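Long-range contact in Non-structural polyprotein (Sindbis virus, PDB 4GUA), which probably cleaves the viral non-structural polyprotein through its nsP2 cysteine protease and carries nsP3 macro and zinc-binding domains for viral RNA replication: residues 60-68 / 120-131. Sequence-based numbering, arbitrary orientation.
Sequences CIKFFGMDL and FQLAGKGTQLDL
Phe64, at the last turn of helix 52-64, and Phe120, on helix 119-122, bring their side chains together at about a right angle: CE1 of Phe120 lies 3.9 Å from CB of Phe64, against the root of its ring. Leu129 fills the angle between them. Its CD2 sits 3.7 Å above one face of Phe120, offset toward the rim, and meets the edge of Phe64 in the plane of that ring. Met66 closes the far side, where its chain, bent at chi3 (-39°), carries CE to 3.8 Å from Phe120 CZ. Leu131 is a second bump; its CD1 rests 3.4 Å from the carbonyl O of Phe64, just where Gly65, with positive phi, turns the chain out of the helix.

Two hydrogen bonds tie the helix end to strand 128-129. Leu129 N donates to Phe63 O, in the carbonyl plane and nearly straight (2.8 Å, 169°). Gln128, extended with CG anti to its own N (chi1 -177°), reaches alongside Lys62 so that NE2 grips Lys62 O at 2.7 Å. Ser140 O takes a second bond from NE2 and Arg137 binds OE1, which should fix the amide's rotation. The Phe63 ring presents its edge to the carbonyl oxygens of Gly126 and Thr127, with CD2 3.5 Å from the latter.

Within the peptidase C9 region, the contact thus joins the C-terminal end of helix 52-64 to the two-stranded antiparallel hairpin 128-129/136-137, while helix 107-113 supplies Leu113 against both Met66 and Phe120, and helix 237-257 touches Lys62 through Gln239.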
loop_
_atom_site.group_PDB
_atom_site.type_symbol
_atom_site.label_atom_id
_atom_site.label_comp_id
_atom_site.label_asym_id
_atom_site.label_seq_id
_atom_site.Cartn_x
_atom_site.Cartn_y
_atom_site.Cartn_z
ATOM N N CYS A 60 5.414 7.398 19.965
ATOM C CA CYS A 60 6.242 6.215 20.068
ATOM C C CYS A 60 7.523 6.429 19.254
ATOM O O CYS A 60 8.631 6.211 19.749
ATOM C CB CYS A 60 5.473 4.994 19.562
ATOM S SG CYS A 60 6.347 3.430 19.757
ATOM N N ILE A 61 7.378 6.898 18.018
ATOM C CA ILE A 61 8.549 7.138 17.187
ATOM C C ILE A 61 9.454 8.180 17.830
ATOM O O ILE A 61 10.672 8.045 17.831
ATOM C CB ILE A 61 8.177 7.644 15.787
ATOM C CG1 ILE A 61 7.334 6.613 15.041
ATOM C CG2 ILE A 61 9.444 7.968 14.992
ATOM C CD1 ILE A 61 6.889 7.087 13.668
ATOM N N LYS A 62 8.855 9.227 18.379
ATOM C CA LYS A 62 9.636 10.317 18.941
ATOM C C LYS A 62 10.441 9.917 20.174
ATOM O O LYS A 62 11.582 10.324 20.309
ATOM C CB LYS A 62 8.733 11.510 19.250
ATOM C CG LYS A 62 8.486 12.412 18.055
ATOM C CD LYS A 62 9.791 13.052 17.585
ATOM C CE LYS A 62 9.650 13.715 16.244
ATOM N NZ LYS A 62 9.702 12.683 15.183
ATOM N N PHE A 63 9.855 9.137 21.076
ATOM C CA PHE A 63 10.571 8.704 22.279
ATOM C C PHE A 63 11.497 7.503 22.070
ATOM O O PHE A 63 12.629 7.497 22.539
ATOM C CB PHE A 63 9.586 8.398 23.414
ATOM C CG PHE A 63 9.138 9.613 24.166
ATOM C CD1 PHE A 63 8.036 10.338 23.751
ATOM C CD2 PHE A 63 9.834 10.045 25.281
ATOM C CE1 PHE A 63 7.630 11.465 24.442
ATOM C CE2 PHE A 63 9.437 11.170 25.971
ATOM C CZ PHE A 63 8.333 11.883 25.550
ATOM N N PHE A 64 10.979 6.463 21.427
ATOM C CA PHE A 64 11.712 5.210 21.258
ATOM C C PHE A 64 12.338 4.968 19.871
ATOM O O PHE A 64 12.943 3.923 19.636
ATOM C CB PHE A 64 10.810 4.050 21.662
ATOM C CG PHE A 64 10.101 4.283 22.968
ATOM C CD1 PHE A 64 10.820 4.498 24.130
ATOM C CD2 PHE A 64 8.720 4.309 23.031
ATOM C CE1 PHE A 64 10.182 4.724 25.330
ATOM C CE2 PHE A 64 8.078 4.532 24.233
ATOM C CZ PHE A 64 8.814 4.739 25.382
ATOM N N GLY A 65 12.186 5.918 18.955
ATOM C CA GLY A 65 12.729 5.769 17.612
ATOM C C GLY A 65 12.185 4.605 16.792
ATOM O O GLY A 65 12.836 4.149 15.850
ATOM N N MET A 66 10.995 4.125 17.142
ATOM C CA MET A 66 10.323 3.076 16.379
ATOM C C MET A 66 8.815 3.310 16.381
ATOM O O MET A 66 8.285 3.977 17.271
ATOM C CB MET A 66 10.625 1.712 16.971
ATOM C CG MET A 66 12.044 1.237 16.705
ATOM S SD MET A 66 12.423 -0.322 17.518
ATOM C CE MET A 66 11.578 -0.046 19.059
ATOM N N ASP A 67 8.116 2.762 15.394
ATOM C CA ASP A 67 6.674 2.962 15.329
ATOM C C ASP A 67 5.945 1.828 16.063
ATOM O O ASP A 67 6.570 0.943 16.636
ATOM C CB ASP A 67 6.197 3.124 13.872
ATOM C CG ASP A 67 6.128 1.808 13.117
ATOM O OD1 ASP A 67 6.376 0.751 13.733
ATOM O OD2 ASP A 67 5.832 1.833 11.898
ATOM N N LEU A 68 4.621 1.878 16.060
ATOM C CA LEU A 68 3.809 0.991 16.888
ATOM C C LEU A 68 3.899 -0.487 16.505
ATOM O O LEU A 68 3.519 -1.352 17.292
ATOM C CB LEU A 68 2.345 1.449 16.856
ATOM C CG LEU A 68 2.098 2.798 17.536
ATOM C CD1 LEU A 68 0.656 3.251 17.347
ATOM C CD2 LEU A 68 2.464 2.757 19.020
ATOM N N PHE A 120 17.619 1.069 25.769
ATOM C CA PHE A 120 16.304 0.785 26.342
ATOM C C PHE A 120 16.414 0.387 27.803
ATOM O O PHE A 120 15.666 0.872 28.648
ATOM C CB PHE A 120 15.585 -0.330 25.566
ATOM C CG PHE A 120 14.838 0.151 24.359
ATOM C CD1 PHE A 120 13.620 0.789 24.497
ATOM C CD2 PHE A 120 15.352 -0.034 23.089
ATOM C CE1 PHE A 120 12.928 1.239 23.389
ATOM C CE2 PHE A 120 14.660 0.414 21.971
ATOM C CZ PHE A 120 13.450 1.050 22.125
ATOM N N GLN A 121 17.348 -0.506 28.097
ATOM C CA GLN A 121 17.595 -0.912 29.471
ATOM C C GLN A 121 18.278 0.162 30.322
ATOM O O GLN A 121 18.009 0.262 31.527
ATOM C CB GLN A 121 18.431 -2.193 29.467
ATOM C CG GLN A 121 19.201 -2.451 30.739
ATOM C CD GLN A 121 19.750 -3.858 30.792
ATOM O OE1 GLN A 121 19.332 -4.724 30.024
ATOM N NE2 GLN A 121 20.718 -4.085 31.678
ATOM N N LEU A 122 19.163 0.953 29.712
ATOM C CA LEU A 122 19.936 1.921 30.491
ATOM C C LEU A 122 19.404 3.357 30.539
ATOM O O LEU A 122 19.895 4.168 31.324
ATOM C CB LEU A 122 21.374 1.953 29.956
ATOM C CG LEU A 122 22.140 0.625 29.991
ATOM C CD1 LEU A 122 23.431 0.737 29.197
ATOM C CD2 LEU A 122 22.415 0.211 31.425
ATOM N N ALA A 123 18.382 3.674 29.755
ATOM C CA ALA A 123 17.873 5.038 29.730
ATOM C C ALA A 123 17.042 5.314 30.973
ATOM O O ALA A 123 16.569 4.385 31.633
ATOM C CB ALA A 123 17.053 5.269 28.485
ATOM N N GLY A 124 16.840 6.594 31.273
ATOM C CA GLY A 124 15.972 6.988 32.368
ATOM C C GLY A 124 14.541 7.089 31.879
ATOM O O GLY A 124 14.276 6.931 30.685
ATOM N N LYS A 125 13.623 7.409 32.784
ATOM C CA LYS A 125 12.221 7.490 32.426
ATOM C C LYS A 125 11.924 8.859 31.848
ATOM O O LYS A 125 12.436 9.872 32.327
ATOM C CB LYS A 125 11.312 7.229 33.641
ATOM C CG LYS A 125 11.302 5.793 34.210
ATOM C CD LYS A 125 10.498 4.807 33.329
ATOM C CE LYS A 125 10.576 3.348 33.819
ATOM N NZ LYS A 125 9.424 2.516 33.328
ATOM N N GLY A 126 11.115 8.868 30.791
ATOM C CA GLY A 126 10.605 10.095 30.211
ATOM C C GLY A 126 11.561 10.821 29.289
ATOM O O GLY A 126 11.332 11.983 28.923
ATOM N N THR A 127 12.598 10.124 28.846
ATOM C CA THR A 127 13.612 10.757 28.020
ATOM C C THR A 127 13.502 10.207 26.614
ATOM O O THR A 127 13.021 9.092 26.410
ATOM C CB THR A 127 15.047 10.498 28.549
ATOM O OG1 THR A 127 15.239 9.097 28.807
ATOM C CG2 THR A 127 15.308 11.310 29.810
ATOM N N GLN A 128 13.917 11.014 25.645
ATOM C CA GLN A 128 13.979 10.589 24.257
ATOM C C GLN A 128 15.241 9.757 24.020
ATOM O O GLN A 128 16.349 10.177 24.351
ATOM C CB GLN A 128 13.968 11.811 23.348
ATOM C CG GLN A 128 13.946 11.494 21.878
ATOM C CD GLN A 128 13.784 12.742 21.037
ATOM O OE1 GLN A 128 14.366 13.774 21.343
ATOM N NE2 GLN A 128 12.996 12.656 19.975
ATOM N N LEU A 129 15.068 8.578 23.439
ATOM C CA LEU A 129 16.187 7.689 23.174
ATOM C C LEU A 129 16.791 7.928 21.798
ATOM O O LEU A 129 16.071 8.078 20.816
ATOM C CB LEU A 129 15.726 6.236 23.257
ATOM C CG LEU A 129 15.702 5.597 24.647
ATOM C CD1 LEU A 129 15.376 6.619 25.712
ATOM C CD2 LEU A 129 14.712 4.445 24.682
ATOM N N ASP A 130 18.116 8.004 21.736
ATOM C CA ASP A 130 18.818 7.939 20.465
ATOM C C ASP A 130 19.310 6.500 20.333
ATOM O O ASP A 130 20.224 6.096 21.045
ATOM C CB ASP A 130 20.004 8.904 20.445
ATOM C CG ASP A 130 20.620 9.051 19.055
ATOM O OD1 ASP A 130 20.526 8.101 18.247
ATOM O OD2 ASP A 130 21.216 10.113 18.772
ATOM N N LEU A 131 18.715 5.726 19.429
ATOM C CA LEU A 131 19.031 4.298 19.333
ATOM C C LEU A 131 20.424 4.013 18.769
ATOM O O LEU A 131 21.004 2.949 19.017
ATOM C CB LEU A 131 17.999 3.581 18.469
ATOM C CG LEU A 131 16.561 3.567 18.979
ATOM C CD1 LEU A 131 15.709 2.683 18.077
ATOM C CD2 LEU A 131 16.484 3.111 20.424
#